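Local coordinates for RNA-directed RNA polymerase (Infectious pancreatic necrosis virus, PDB 3ZED), which probably copies the viral RNA genome by RNA-templated addition of ribonucleotides to a growing chain, occurring both free and covalently attached to the genomic RNA, at residues D366-I371 / L382-A387; L30-F35 / E152-L157; D268-D273 / H329-M334; K722-R727 / E763-Q768; K596-K601 / W656-E661. All blocks are in the same frame, centred on the assembly; numbering follows the deposited sequence.

Contact 1 (D366-I371 / L382-A387)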
# COMPACT_ATOMS: atom_id res chain seq x y z
N ASP B 366 7.36 -22.28 3.76
CA ASP B 366 8.02 -23.49 3.29
C ASP B 366 8.15 -23.50 1.76
O ASP B 366 9.20 -23.94 1.27
CB ASP B 366 7.33 -24.76 3.77
CG ASP B 366 8.22 -25.98 3.56
OD1 ASP B 366 9.38 -25.98 4.06
OD2 ASP B 366 7.79 -26.91 2.84
N ARG B 367 7.14 -22.97 1.02
CA ARG B 367 7.19 -22.85 -0.46
C ARG B 367 8.36 -21.94 -0.87
O ARG B 367 9.11 -22.29 -1.79
CB ARG B 367 5.87 -22.31 -1.04
CG ARG B 367 4.74 -23.32 -0.96
CD ARG B 367 3.56 -22.88 -1.80
NE ARG B 367 2.57 -23.94 -1.95
CZ ARG B 367 1.73 -24.06 -2.98
NH1 ARG B 367 1.75 -23.17 -3.96
NH2 ARG B 367 0.87 -25.07 -3.03
N ILE B 368 8.55 -20.81 -0.16
CA ILE B 368 9.66 -19.87 -0.37
C ILE B 368 11.00 -20.57 -0.10
O ILE B 368 11.90 -20.49 -0.93
CB ILE B 368 9.48 -18.60 0.53
CG1 ILE B 368 8.29 -17.73 0.07
CG2 ILE B 368 10.80 -17.79 0.68
CD1 ILE B 368 8.46 -17.01 -1.21
N MET B 369 11.10 -21.30 1.05
CA MET B 369 12.33 -22.02 1.41
C MET B 369 12.68 -23.12 0.39
O MET B 369 13.86 -23.30 0.09
CB MET B 369 12.26 -22.59 2.82
CG MET B 369 12.25 -21.50 3.90
SD MET B 369 13.72 -20.39 3.89
CE MET B 369 15.04 -21.56 4.24
N THR B 370 11.66 -23.78 -0.21
CA THR B 370 11.86 -24.78 -1.27
C THR B 370 12.46 -24.07 -2.50
O THR B 370 13.43 -24.55 -3.06
CB THR B 370 10.53 -25.51 -1.59
OG1 THR B 370 10.12 -26.22 -0.42
CG2 THR B 370 10.66 -26.50 -2.74
N ILE B 371 11.89 -22.91 -2.89
CA ILE B 371 12.37 -22.12 -4.03
C ILE B 371 13.83 -21.68 -3.77
O ILE B 371 14.67 -21.86 -4.65
CB ILE B 371 11.42 -20.92 -4.36
CG1 ILE B 371 10.09 -21.44 -4.98
CG2 ILE B 371 12.09 -19.92 -5.31
CD1 ILE B 371 8.88 -20.55 -4.69
N LEU B 382 18.37 -15.46 -7.60
CA LEU B 382 16.94 -15.32 -7.37
C LEU B 382 16.60 -13.88 -7.00
O LEU B 382 17.36 -13.23 -6.27
CB LEU B 382 16.55 -16.28 -6.22
CG LEU B 382 15.09 -16.61 -5.95
CD1 LEU B 382 14.43 -17.33 -7.15
CD2 LEU B 382 14.98 -17.50 -4.73
N VAL B 383 15.47 -13.39 -7.51
CA VAL B 383 14.98 -12.06 -7.20
C VAL B 383 13.50 -12.16 -6.85
O VAL B 383 12.76 -12.94 -7.44
CB VAL B 383 15.29 -10.98 -8.28
CG1 VAL B 383 14.47 -11.17 -9.57
CG2 VAL B 383 15.09 -9.57 -7.72
N MET B 384 13.08 -11.40 -5.83
CA MET B 384 11.69 -11.31 -5.37
C MET B 384 11.35 -9.86 -5.17
O MET B 384 12.21 -9.10 -4.70
CB MET B 384 11.44 -12.12 -4.09
CG MET B 384 11.71 -13.60 -4.26
SD MET B 384 11.20 -14.44 -2.78
CE MET B 384 12.09 -15.95 -2.91
N ILE B 385 10.12 -9.46 -5.53
CA ILE B 385 9.70 -8.05 -5.45
C ILE B 385 8.36 -7.91 -4.78
O ILE B 385 7.42 -8.61 -5.12
CB ILE B 385 9.68 -7.36 -6.86
CG1 ILE B 385 11.04 -7.51 -7.59
CG2 ILE B 385 9.27 -5.88 -6.78
CD1 ILE B 385 10.96 -7.34 -9.12
N TYR B 386 8.26 -6.94 -3.88
CA TYR B 386 7.04 -6.56 -3.21
C TYR B 386 7.04 -5.05 -2.99
O TYR B 386 7.65 -4.60 -2.02
CB TYR B 386 6.85 -7.31 -1.88
CG TYR B 386 5.46 -7.10 -1.30
CD1 TYR B 386 5.18 -6.02 -0.47
CD2 TYR B 386 4.43 -7.97 -1.61
CE1 TYR B 386 3.90 -5.80 0.02
CE2 TYR B 386 3.14 -7.78 -1.10
CZ TYR B 386 2.88 -6.68 -0.29
OH TYR B 386 1.63 -6.47 0.21
N ALA B 387 6.35 -4.27 -3.87
CA ALA B 387 6.31 -2.80 -3.75
C ALA B 387 7.75 -2.25 -3.62
O ALA B 387 8.58 -2.56 -4.48
CB ALA B 387 5.42 -2.39 -2.56
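Met384 and Leu382 reach from one face of the strand 382-386 to Ile368 and Ile371 on helix 364-377, and the contact is wholly apolar. Met384 shows how the gap is spanned: the CA atoms of Ile368 and Met384 stand 10.1 Å apart. From CB, which already points at the helix, CG leaves beside the backbone N (chi1 -61°), and the chain then runs extended, so that its far end does the touching. SD lies 4.1 Å from Ile368 CD1, and CE is also 4.1 Å from that same CD1, so the Ile368 methyl rests against the whole S-CH3 end. A turn later, Ile371 offers its CG2 branch across the Leu382 fork at about a right angle, 3.8 Å from Leu382 CD2 and 3.9 Å from Leu382 CD1. Both leucine methyls therefore face the same isoleucine methyl at nearly equal distance. Within the palm, strand 382-386 is backbone-bonded to strand 389-394 and, through Ile385, to Pro353 and Leu355; in birnavirus polymerases this hairpin region carries the permuted motif C. Val383 faces helix 476-493, so the strand lies between two helices, while Ile368 also touches Leu560 of strand 556-560.

Contact 2 (L30-F35 / E152-L157)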
# COMPACT_ATOMS: atom_id res chain seq x y z
N LEU B 30 13.66 -0.96 37.55
CA LEU B 30 13.28 -1.96 36.54
C LEU B 30 12.40 -1.32 35.47
O LEU B 30 12.65 -1.49 34.27
CB LEU B 30 12.55 -3.16 37.18
CG LEU B 30 11.82 -4.13 36.19
CD1 LEU B 30 12.81 -4.98 35.39
CD2 LEU B 30 10.81 -5.00 36.92
N ILE B 31 11.38 -0.57 35.90
CA ILE B 31 10.44 0.06 34.98
C ILE B 31 11.01 1.39 34.49
O ILE B 31 11.20 2.30 35.30
CB ILE B 31 9.03 0.25 35.62
CG1 ILE B 31 8.51 -1.02 36.36
CG2 ILE B 31 8.02 0.81 34.62
CD1 ILE B 31 8.36 -2.34 35.53
N PRO B 32 11.26 1.53 33.17
CA PRO B 32 11.73 2.82 32.64
C PRO B 32 10.65 3.89 32.82
O PRO B 32 9.47 3.56 32.91
CB PRO B 32 11.99 2.52 31.16
CG PRO B 32 12.03 1.00 31.06
CD PRO B 32 11.06 0.54 32.08
N LYS B 33 11.04 5.16 32.92
CA LYS B 33 10.05 6.23 33.08
C LYS B 33 9.28 6.43 31.77
O LYS B 33 9.85 6.24 30.69
CB LYS B 33 10.73 7.54 33.52
N ARG B 34 7.98 6.79 31.88
CA ARG B 34 7.14 7.12 30.72
C ARG B 34 7.79 8.24 29.96
O ARG B 34 8.36 9.16 30.56
CB ARG B 34 5.72 7.57 31.14
CG ARG B 34 4.68 6.48 31.33
CD ARG B 34 4.45 5.60 30.11
NE ARG B 34 3.84 6.26 28.95
CZ ARG B 34 2.53 6.37 28.74
NH1 ARG B 34 1.67 5.94 29.65
NH2 ARG B 34 2.08 6.93 27.63
N PHE B 35 7.71 8.18 28.64
CA PHE B 35 8.26 9.22 27.80
C PHE B 35 7.26 10.35 27.74
O PHE B 35 6.07 10.12 27.50
CB PHE B 35 8.57 8.66 26.40
CG PHE B 35 8.92 9.69 25.36
CD1 PHE B 35 10.05 10.51 25.51
CD2 PHE B 35 8.16 9.83 24.21
CE1 PHE B 35 10.39 11.45 24.53
CE2 PHE B 35 8.50 10.76 23.22
CZ PHE B 35 9.61 11.56 23.38
N GLU B 152 14.76 -2.39 26.91
CA GLU B 152 15.39 -1.39 26.05
C GLU B 152 14.36 -0.79 25.05
O GLU B 152 14.36 0.41 24.85
CB GLU B 152 16.61 -1.98 25.30
CG GLU B 152 17.27 -1.06 24.28
CD GLU B 152 18.18 0.08 24.71
OE1 GLU B 152 18.15 0.48 25.90
OE2 GLU B 152 18.89 0.63 23.83
N ALA B 153 13.45 -1.63 24.50
CA ALA B 153 12.39 -1.14 23.59
C ALA B 153 11.43 -0.18 24.34
O ALA B 153 11.11 0.88 23.83
CB ALA B 153 11.63 -2.29 22.97
N ILE B 154 11.04 -0.53 25.59
CA ILE B 154 10.18 0.30 26.43
C ILE B 154 10.90 1.63 26.74
O ILE B 154 10.26 2.69 26.69
CB ILE B 154 9.74 -0.46 27.72
CG1 ILE B 154 8.73 -1.60 27.39
CG2 ILE B 154 9.17 0.51 28.78
CD1 ILE B 154 8.46 -2.60 28.48
N ALA B 155 12.22 1.57 27.03
CA ALA B 155 13.03 2.74 27.37
C ALA B 155 13.38 3.64 26.17
O ALA B 155 13.57 4.83 26.39
CB ALA B 155 14.32 2.29 28.05
N THR B 156 13.46 3.11 24.93
CA THR B 156 13.91 3.92 23.78
C THR B 156 12.86 4.15 22.70
O THR B 156 13.05 5.05 21.88
CB THR B 156 15.15 3.29 23.15
OG1 THR B 156 14.80 1.99 22.67
CG2 THR B 156 16.32 3.22 24.14
N LEU B 157 11.79 3.35 22.68
CA LEU B 157 10.72 3.50 21.70
C LEU B 157 9.48 4.17 22.30
O LEU B 157 9.37 4.32 23.52
CB LEU B 157 10.31 2.14 21.05
CG LEU B 157 11.40 1.28 20.40
CD1 LEU B 157 10.82 0.00 19.84
CD2 LEU B 157 12.18 2.04 19.30
O HOH W 1 8.54 4.30 28.82
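Pro32 lies against Ile154 and Ala155 where an irregular N-terminal segment, 30-35, packs on the last turn of helix 143-156 in the palm-domain region of the polymerase. The tight part is the proline ring. Its CG is 3.7 Å from Ile154 CG2 and its CD 3.8 Å from that same methyl, the two side chains crossing at about a right angle. Ile154 CG2 points away from its own backbone N, because CG1 takes the place beside that N (chi1 -71°). On the next residue, Pro32 CB meets Ala155 CB at 3.9 Å, and the short methyl lets the CA atoms of Pro32 and Ala155 come within 5.4 Å. Leu128 and Ile125 of helix 125-137 touch Pro32 and Ile154, extending the apolar patch.

The looser side is polar and indirect. Lys33 has CB directed away from the helix, and a water joins the backbones instead, donating to Lys33 O at 3.0 Å and to Ile154 O at 3.2 Å; Ile154 O is also hydrogen-bonded to Tyr589 OH. At the helix end, Glu152 O takes two bonds from Thr156, from N and from OG1, the OG1 donor standing 39° out of the carbonyl plane at 2.7 Å from Glu152 O.

Contact 3 (D268-D273 / H329-M334)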
# COMPACT_ATOMS: atom_id res chain seq x y z
N ASP B 268 -18.71 11.78 -9.48
CA ASP B 268 -19.55 11.83 -10.69
C ASP B 268 -19.31 13.10 -11.49
O ASP B 268 -19.07 13.04 -12.69
CB ASP B 268 -21.05 11.79 -10.32
CG ASP B 268 -21.68 10.44 -10.04
OD1 ASP B 268 -20.93 9.49 -9.69
OD2 ASP B 268 -22.92 10.34 -10.12
N SER B 269 -19.40 14.26 -10.81
CA SER B 269 -19.27 15.57 -11.43
C SER B 269 -17.88 15.78 -12.00
O SER B 269 -17.77 16.34 -13.09
CB SER B 269 -19.59 16.68 -10.42
OG SER B 269 -20.90 16.54 -9.89
N PHE B 270 -16.83 15.31 -11.31
CA PHE B 270 -15.46 15.47 -11.79
C PHE B 270 -15.22 14.70 -13.09
O PHE B 270 -14.72 15.29 -14.04
CB PHE B 270 -14.42 15.07 -10.72
CG PHE B 270 -12.99 15.29 -11.17
CD1 PHE B 270 -12.50 16.57 -11.39
CD2 PHE B 270 -12.15 14.20 -11.39
CE1 PHE B 270 -11.18 16.77 -11.81
CE2 PHE B 270 -10.82 14.40 -11.80
CZ PHE B 270 -10.35 15.68 -12.01
N ILE B 271 -15.55 13.39 -13.13
CA ILE B 271 -15.33 12.54 -14.31
C ILE B 271 -16.23 13.00 -15.50
O ILE B 271 -15.76 12.98 -16.64
CB ILE B 271 -15.47 11.00 -13.98
CG1 ILE B 271 -14.88 10.09 -15.09
CG2 ILE B 271 -16.89 10.57 -13.60
CD1 ILE B 271 -13.37 10.13 -15.23
N ARG B 272 -17.48 13.45 -15.22
CA ARG B 272 -18.42 13.93 -16.24
C ARG B 272 -17.96 15.26 -16.83
O ARG B 272 -17.97 15.42 -18.06
CB ARG B 272 -19.83 14.06 -15.64
CG ARG B 272 -20.87 14.83 -16.49
CD ARG B 272 -22.30 14.63 -16.01
NE ARG B 272 -22.42 14.76 -14.56
CZ ARG B 272 -22.79 13.78 -13.75
NH1 ARG B 272 -23.13 12.59 -14.25
NH2 ARG B 272 -22.86 13.98 -12.44
N ASP B 273 -17.53 16.21 -15.97
CA ASP B 273 -17.04 17.53 -16.38
C ASP B 273 -15.74 17.42 -17.15
O ASP B 273 -15.54 18.19 -18.08
CB ASP B 273 -16.86 18.48 -15.19
CG ASP B 273 -18.12 19.15 -14.67
OD1 ASP B 273 -19.23 18.76 -15.10
OD2 ASP B 273 -17.99 20.06 -13.82
N HIS B 329 -9.83 8.87 -4.42
CA HIS B 329 -9.58 7.48 -4.03
C HIS B 329 -10.54 6.52 -4.76
O HIS B 329 -10.10 5.48 -5.25
CB HIS B 329 -9.70 7.30 -2.51
CG HIS B 329 -9.49 5.89 -2.08
ND1 HIS B 329 -8.22 5.31 -2.11
CD2 HIS B 329 -10.39 4.96 -1.68
CE1 HIS B 329 -8.39 4.06 -1.72
NE2 HIS B 329 -9.67 3.80 -1.43
N LEU B 330 -11.83 6.89 -4.85
CA LEU B 330 -12.88 6.10 -5.49
C LEU B 330 -12.61 5.93 -7.00
O LEU B 330 -12.65 4.81 -7.51
CB LEU B 330 -14.23 6.80 -5.24
CG LEU B 330 -15.55 6.05 -5.52
CD1 LEU B 330 -15.63 4.70 -4.74
CD2 LEU B 330 -16.74 6.93 -5.19
N LEU B 331 -12.27 7.02 -7.71
CA LEU B 331 -11.97 7.02 -9.15
C LEU B 331 -10.70 6.20 -9.48
O LEU B 331 -10.71 5.43 -10.43
CB LEU B 331 -11.84 8.45 -9.69
CG LEU B 331 -13.10 9.32 -9.68
CD1 LEU B 331 -12.75 10.80 -9.92
CD2 LEU B 331 -14.13 8.84 -10.71
N LEU B 332 -9.64 6.35 -8.67
CA LEU B 332 -8.39 5.60 -8.84
C LEU B 332 -8.61 4.09 -8.61
O LEU B 332 -8.12 3.27 -9.39
CB LEU B 332 -7.29 6.10 -7.86
CG LEU B 332 -6.66 7.47 -8.10
CD1 LEU B 332 -5.67 7.79 -7.04
CD2 LEU B 332 -5.99 7.55 -9.46
N SER B 333 -9.35 3.75 -7.53
CA SER B 333 -9.63 2.37 -7.11
C SER B 333 -10.48 1.64 -8.12
O SER B 333 -10.34 0.43 -8.23
CB SER B 333 -10.29 2.34 -5.73
OG SER B 333 -9.39 2.88 -4.79
N MET B 334 -11.31 2.38 -8.90
CA MET B 334 -12.12 1.79 -9.98
C MET B 334 -11.21 1.25 -11.12
O MET B 334 -11.60 0.34 -11.83
CB MET B 334 -13.11 2.83 -10.52
CG MET B 334 -14.35 2.96 -9.69
SD MET B 334 -15.39 4.36 -10.16
CE MET B 334 -16.03 3.80 -11.73
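Leu331 packs against two successive residues of helix 260-278, Phe270 and Ile271, with one methyl given to each. The apolar group carries the entire contact between the segments. Leu331 CD1 approaches Phe270 at the rim of the ring and near its plane, 3.8 Å from Phe270 CD2, so the methyl abuts the edge and does not lie over a face. Leu331 CD2 meets Ile271 at the root of its side chain, 4.1 Å from Ile271 CB. There CG1 of Ile271 is anti to the backbone N (chi1 -165°) and CG2 sits between N and the carbonyl carbon, with CB the closest atom to the leucine. Ile271 and Leu331 are also the closest backbone pair, with CA atoms 8.3 Å apart, a separation that a single leucine side chain bridges. Phe443 of helix 438-452 adds to the apolar group by touching both Ile271 and Leu331.

Ring-on-ring packing lies beyond the two segments, where Phe270 meets Phe294 edge-to-face.

No hydrogen bond crosses between the two segments. Ser333 OG donates to His329 O at 2.7 Å, and Ser333 N reaches the same oxygen from the other face of the carbonyl plane at 3.0 Å. On the other helix, the guanidinium of Arg272 has Asp268 O over one face. Asp268 itself is hydrogen-bonded through OD2 to Ser222 OG.

Phe270 lies about 11 Å, side chain to side chain, from Pro250 of the predicted GTP site. The arrangement is helix-helix packing of 260-278 on 326-340, with helix 438-452 beside both, in the palm-domain region of the polymerase.

Contact 4 (K722-R727 / E763-Q768)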
# COMPACT_ATOMS: atom_id res chain seq x y z
N LYS B 722 2.62 -3.28 -30.82
CA LYS B 722 2.11 -3.63 -32.15
C LYS B 722 0.63 -3.20 -32.28
O LYS B 722 0.23 -2.68 -33.32
CB LYS B 722 2.27 -5.14 -32.42
N SER B 723 -0.16 -3.40 -31.20
CA SER B 723 -1.57 -3.04 -31.11
C SER B 723 -1.75 -1.53 -31.30
O SER B 723 -1.08 -0.74 -30.62
CB SER B 723 -2.16 -3.48 -29.77
OG SER B 723 -3.42 -2.86 -29.57
N ALA B 724 -2.67 -1.14 -32.21
CA ALA B 724 -2.98 0.26 -32.51
C ALA B 724 -3.69 0.93 -31.34
O ALA B 724 -3.42 2.11 -31.07
CB ALA B 724 -3.82 0.35 -33.77
N VAL B 725 -4.53 0.18 -30.60
CA VAL B 725 -5.24 0.66 -29.40
C VAL B 725 -4.20 1.08 -28.34
O VAL B 725 -4.31 2.16 -27.75
CB VAL B 725 -6.24 -0.41 -28.85
CG1 VAL B 725 -6.85 0.03 -27.51
CG2 VAL B 725 -7.34 -0.74 -29.86
N TRP B 726 -3.17 0.23 -28.15
CA TRP B 726 -2.09 0.45 -27.19
C TRP B 726 -1.21 1.60 -27.65
O TRP B 726 -0.81 2.41 -26.83
CB TRP B 726 -1.28 -0.84 -27.00
CG TRP B 726 -2.02 -2.01 -26.39
CD1 TRP B 726 -3.36 -2.09 -26.11
CD2 TRP B 726 -1.46 -3.27 -25.99
NE1 TRP B 726 -3.66 -3.32 -25.55
CE2 TRP B 726 -2.51 -4.07 -25.49
CE3 TRP B 726 -0.15 -3.80 -26.01
CZ2 TRP B 726 -2.30 -5.36 -24.98
CZ3 TRP B 726 0.05 -5.09 -25.54
CH2 TRP B 726 -1.01 -5.85 -25.01
N ARG B 727 -0.97 1.71 -28.98
CA ARG B 727 -0.19 2.79 -29.58
C ARG B 727 -0.87 4.14 -29.33
O ARG B 727 -0.19 5.10 -29.01
CB ARG B 727 0.01 2.56 -31.08
CG ARG B 727 1.35 1.92 -31.37
CD ARG B 727 1.69 2.00 -32.84
NE ARG B 727 1.18 0.81 -33.52
CZ ARG B 727 0.45 0.79 -34.63
NH1 ARG B 727 0.12 1.93 -35.23
NH2 ARG B 727 0.04 -0.36 -35.14
N GLU B 763 -5.62 2.90 -38.81
CA GLU B 763 -5.50 4.06 -39.70
C GLU B 763 -5.46 5.37 -38.89
O GLU B 763 -4.69 6.27 -39.24
CB GLU B 763 -6.65 4.07 -40.72
CG GLU B 763 -6.55 2.98 -41.78
CD GLU B 763 -7.75 2.80 -42.68
OE1 GLU B 763 -8.68 3.64 -42.62
OE2 GLU B 763 -7.78 1.81 -43.46
N LEU B 764 -6.24 5.44 -37.79
CA LEU B 764 -6.32 6.63 -36.94
C LEU B 764 -5.02 6.82 -36.14
O LEU B 764 -4.59 7.96 -35.98
CB LEU B 764 -7.55 6.60 -36.02
CG LEU B 764 -8.90 6.88 -36.70
CD1 LEU B 764 -10.05 6.32 -35.90
CD2 LEU B 764 -9.12 8.37 -36.93
N ALA B 765 -4.39 5.72 -35.68
CA ALA B 765 -3.10 5.74 -34.98
C ALA B 765 -2.00 6.26 -35.91
O ALA B 765 -1.26 7.17 -35.53
CB ALA B 765 -2.76 4.35 -34.45
N GLN B 766 -1.94 5.72 -37.16
CA GLN B 766 -0.98 6.11 -38.20
C GLN B 766 -1.13 7.60 -38.53
O GLN B 766 -0.13 8.31 -38.64
CB GLN B 766 -1.17 5.25 -39.46
N GLN B 767 -2.39 8.07 -38.61
CA GLN B 767 -2.75 9.46 -38.84
C GLN B 767 -2.25 10.34 -37.68
O GLN B 767 -1.61 11.37 -37.91
CB GLN B 767 -4.27 9.56 -38.98
CG GLN B 767 -4.82 10.87 -39.54
CD GLN B 767 -6.32 10.83 -39.56
OE1 GLN B 767 -6.99 11.59 -38.84
NE2 GLN B 767 -6.90 9.91 -40.33
N GLN B 768 -2.49 9.90 -36.43
CA GLN B 768 -2.07 10.60 -35.22
C GLN B 768 -0.54 10.63 -35.07
O GLN B 768 0.01 11.63 -34.61
CB GLN B 768 -2.74 9.99 -33.98
CG GLN B 768 -2.80 10.95 -32.80
CD GLN B 768 -3.76 10.49 -31.74
OE1 GLN B 768 -4.95 10.85 -31.74
NE2 GLN B 768 -3.28 9.69 -30.80
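Ala724 and Ala765 bring the backbones of two helices close, their CA atoms 6.0 Å apart. Segment 722-727 enters helix 724-732 at its first turn, with Ser723 at the N-cap, whereas segment 763-768 lies within helix 757-771. The capping bond is weak: Trp726 N donates to Ser723 OG at 3.4 Å, although the bond is fairly straight at 166°. The backbone bond from Arg727 N to Ser723 O closes the same turn.

At the meeting point the side chains are single methyls. Ala724 CB and Ala765 CB stand 4.2 Å apart, and Ala765 CB is 4.1 Å from Ala724 O. Arg727 then comes over from the next turn, its NH1 3.8 Å from Ala765 CB at an oblique angle to the guanidinium. The arginine chain bends at its third torsion (chi3 -90°), which carries the planar group back over the start of its own helix. There Ala724 CA lies 4.0 Å above the guanidinium plane, over its centre. NH2 donates to Lys722 O at 3.0 Å, with an N-H...O angle of 158° and the acceptor close to the guanidinium plane. The same NH2 forms a salt bridge with Glu762 OE2, on helix 757-771, and NE makes a weak bond to Pro721 O.

No hydrogen bond joins the two segments themselves. The chemistry therefore implies a division of labour in this C-terminal region: close approach depends on the alanine methyls, while the arginine ties its own helix start to the facing helix through Glu762, its several bonds probably limiting the rotation of the guanidinium.

Contact 5 (K596-K601 / W656-E661)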
# COMPACT_ATOMS: atom_id res chain seq x y z
N LYS B 596 -13.35 3.32 17.73
CA LYS B 596 -14.25 3.88 18.74
C LYS B 596 -15.50 3.01 18.94
O LYS B 596 -15.87 2.75 20.09
CB LYS B 596 -14.66 5.31 18.37
N ALA B 597 -16.13 2.55 17.83
CA ALA B 597 -17.35 1.74 17.82
C ALA B 597 -17.17 0.41 18.57
O ALA B 597 -17.99 0.11 19.45
CB ALA B 597 -17.79 1.48 16.39
N LEU B 598 -16.11 -0.35 18.24
CA LEU B 598 -15.83 -1.64 18.88
C LEU B 598 -15.43 -1.44 20.35
O LEU B 598 -15.87 -2.21 21.20
CB LEU B 598 -14.73 -2.40 18.11
CG LEU B 598 -14.45 -3.86 18.51
CD1 LEU B 598 -15.65 -4.77 18.23
CD2 LEU B 598 -13.27 -4.38 17.76
N ALA B 599 -14.63 -0.38 20.63
CA ALA B 599 -14.18 -0.04 21.99
C ALA B 599 -15.37 0.26 22.92
O ALA B 599 -15.31 -0.08 24.10
CB ALA B 599 -13.23 1.14 21.94
N ARG B 600 -16.45 0.86 22.37
CA ARG B 600 -17.69 1.21 23.07
C ARG B 600 -18.47 -0.02 23.55
O ARG B 600 -19.11 0.04 24.60
CB ARG B 600 -18.59 2.08 22.17
N LYS B 601 -18.44 -1.13 22.76
CA LYS B 601 -19.15 -2.40 23.05
C LYS B 601 -18.68 -3.04 24.37
O LYS B 601 -17.49 -3.01 24.67
CB LYS B 601 -18.98 -3.39 21.88
CG LYS B 601 -19.79 -3.02 20.65
CD LYS B 601 -19.40 -3.85 19.44
CE LYS B 601 -20.10 -3.37 18.19
NZ LYS B 601 -19.48 -3.93 16.96
N TRP B 656 -11.45 -12.00 16.35
CA TRP B 656 -10.30 -11.30 16.95
C TRP B 656 -9.47 -10.46 15.98
O TRP B 656 -8.74 -9.57 16.41
CB TRP B 656 -9.37 -12.32 17.63
CG TRP B 656 -8.63 -13.21 16.66
CD1 TRP B 656 -9.06 -14.41 16.16
CD2 TRP B 656 -7.32 -12.99 16.11
NE1 TRP B 656 -8.10 -14.95 15.34
CE2 TRP B 656 -7.03 -14.09 15.27
CE3 TRP B 656 -6.37 -11.96 16.23
CZ2 TRP B 656 -5.85 -14.17 14.53
CZ3 TRP B 656 -5.19 -12.05 15.52
CH2 TRP B 656 -4.94 -13.14 14.67
N ASN B 657 -9.55 -10.77 14.68
CA ASN B 657 -8.76 -10.17 13.60
C ASN B 657 -8.83 -8.64 13.56
O ASN B 657 -7.79 -8.00 13.45
CB ASN B 657 -9.16 -10.77 12.25
CG ASN B 657 -9.00 -12.28 12.25
OD1 ASN B 657 -9.85 -13.02 12.75
ND2 ASN B 657 -7.84 -12.75 11.84
N ASN B 658 -10.03 -8.08 13.70
CA ASN B 658 -10.28 -6.63 13.69
C ASN B 658 -9.68 -5.91 14.92
O ASN B 658 -9.43 -4.71 14.85
CB ASN B 658 -11.77 -6.31 13.56
CG ASN B 658 -12.68 -7.33 14.19
OD1 ASN B 658 -13.19 -8.25 13.53
ND2 ASN B 658 -12.85 -7.23 15.50
N MET B 659 -9.45 -6.64 16.03
CA MET B 659 -8.86 -6.13 17.28
C MET B 659 -7.31 -6.20 17.31
O MET B 659 -6.70 -5.70 18.26
CB MET B 659 -9.37 -6.97 18.46
CG MET B 659 -10.83 -6.85 18.72
SD MET B 659 -11.19 -7.52 20.35
CE MET B 659 -12.64 -6.60 20.72
N SER B 660 -6.69 -6.84 16.31
CA SER B 660 -5.25 -7.04 16.37
C SER B 660 -4.52 -6.51 15.15
O SER B 660 -5.05 -6.57 14.05
CB SER B 660 -4.94 -8.53 16.55
OG SER B 660 -3.55 -8.79 16.64
N GLU B 661 -3.29 -6.02 15.34
CA GLU B 661 -2.43 -5.56 14.23
C GLU B 661 -1.95 -6.78 13.39
O GLU B 661 -1.49 -6.60 12.28
CB GLU B 661 -1.22 -4.76 14.77
CG GLU B 661 -0.20 -5.57 15.55
CD GLU B 661 1.03 -4.76 15.94
OE1 GLU B 661 1.67 -4.18 15.03
OE2 GLU B 661 1.36 -4.70 17.14
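Asn658 presents the nitrogen of its flat amide to Leu598, ND2 lying 3.7 Å from Leu598 CD2 with the two side chains at about a right angle. Elsewhere in the same segment, the indole of Trp656 has Asn657 ND2 above one face, 3.6 Å from the plane and offset toward the rim, and Ser660 OG at its edge in plane. Asn657 ND2 is bonded to Gly663 O and Leu666 O, and Trp656 NE1 to Ile669 O, so the indole of Trp656 and the amide of Asn657 are held in place.

The other partner of Leu598 is Met659. Leu598 CD2 sits 3.6 Å from Met659 CG and 3.8 Å from Met659 CE, and CE is also 4.0 Å from Leu598 CG. Extended beyond CG, the methionine chain runs past the CD2 branch, with CG and CE both against it. Leu598 has CG anti to its backbone N (chi1 -171°), which sends the fork toward the 3-10 turn. Phe652 of helix 650-654 touches both residues.

With no hydrogen bond between the segments, apolar packing of Leu598 on the buried Met659 carries this thumb-domain contact, and Asn658 is a van der Waals neighbour at its exposed rim.

Contacts 1, 2 and 3 lie in the palm-domain part of the polymerase, contact 5 in the thumb-domain part and contact 4 in the C-terminal part. None of them touches another. The closest pair is contacts 2 and 5, about 11 Å between nearest atoms, followed by contacts 1 and 5 at about 12 Å; contact 5 thus comes nearest to two palm contacts. Contacts 2 and 4 are the farthest apart, with centres about 64 Å apart on opposite sides of the chain's centre. Helices 326-340 and 364-377, of contacts 3 and 1, follow each other in the chain. Contact 3 is the one near the predicted GTP site, and the Leu382 side chain of contact 1 lies about 13 Å from a potassium ion.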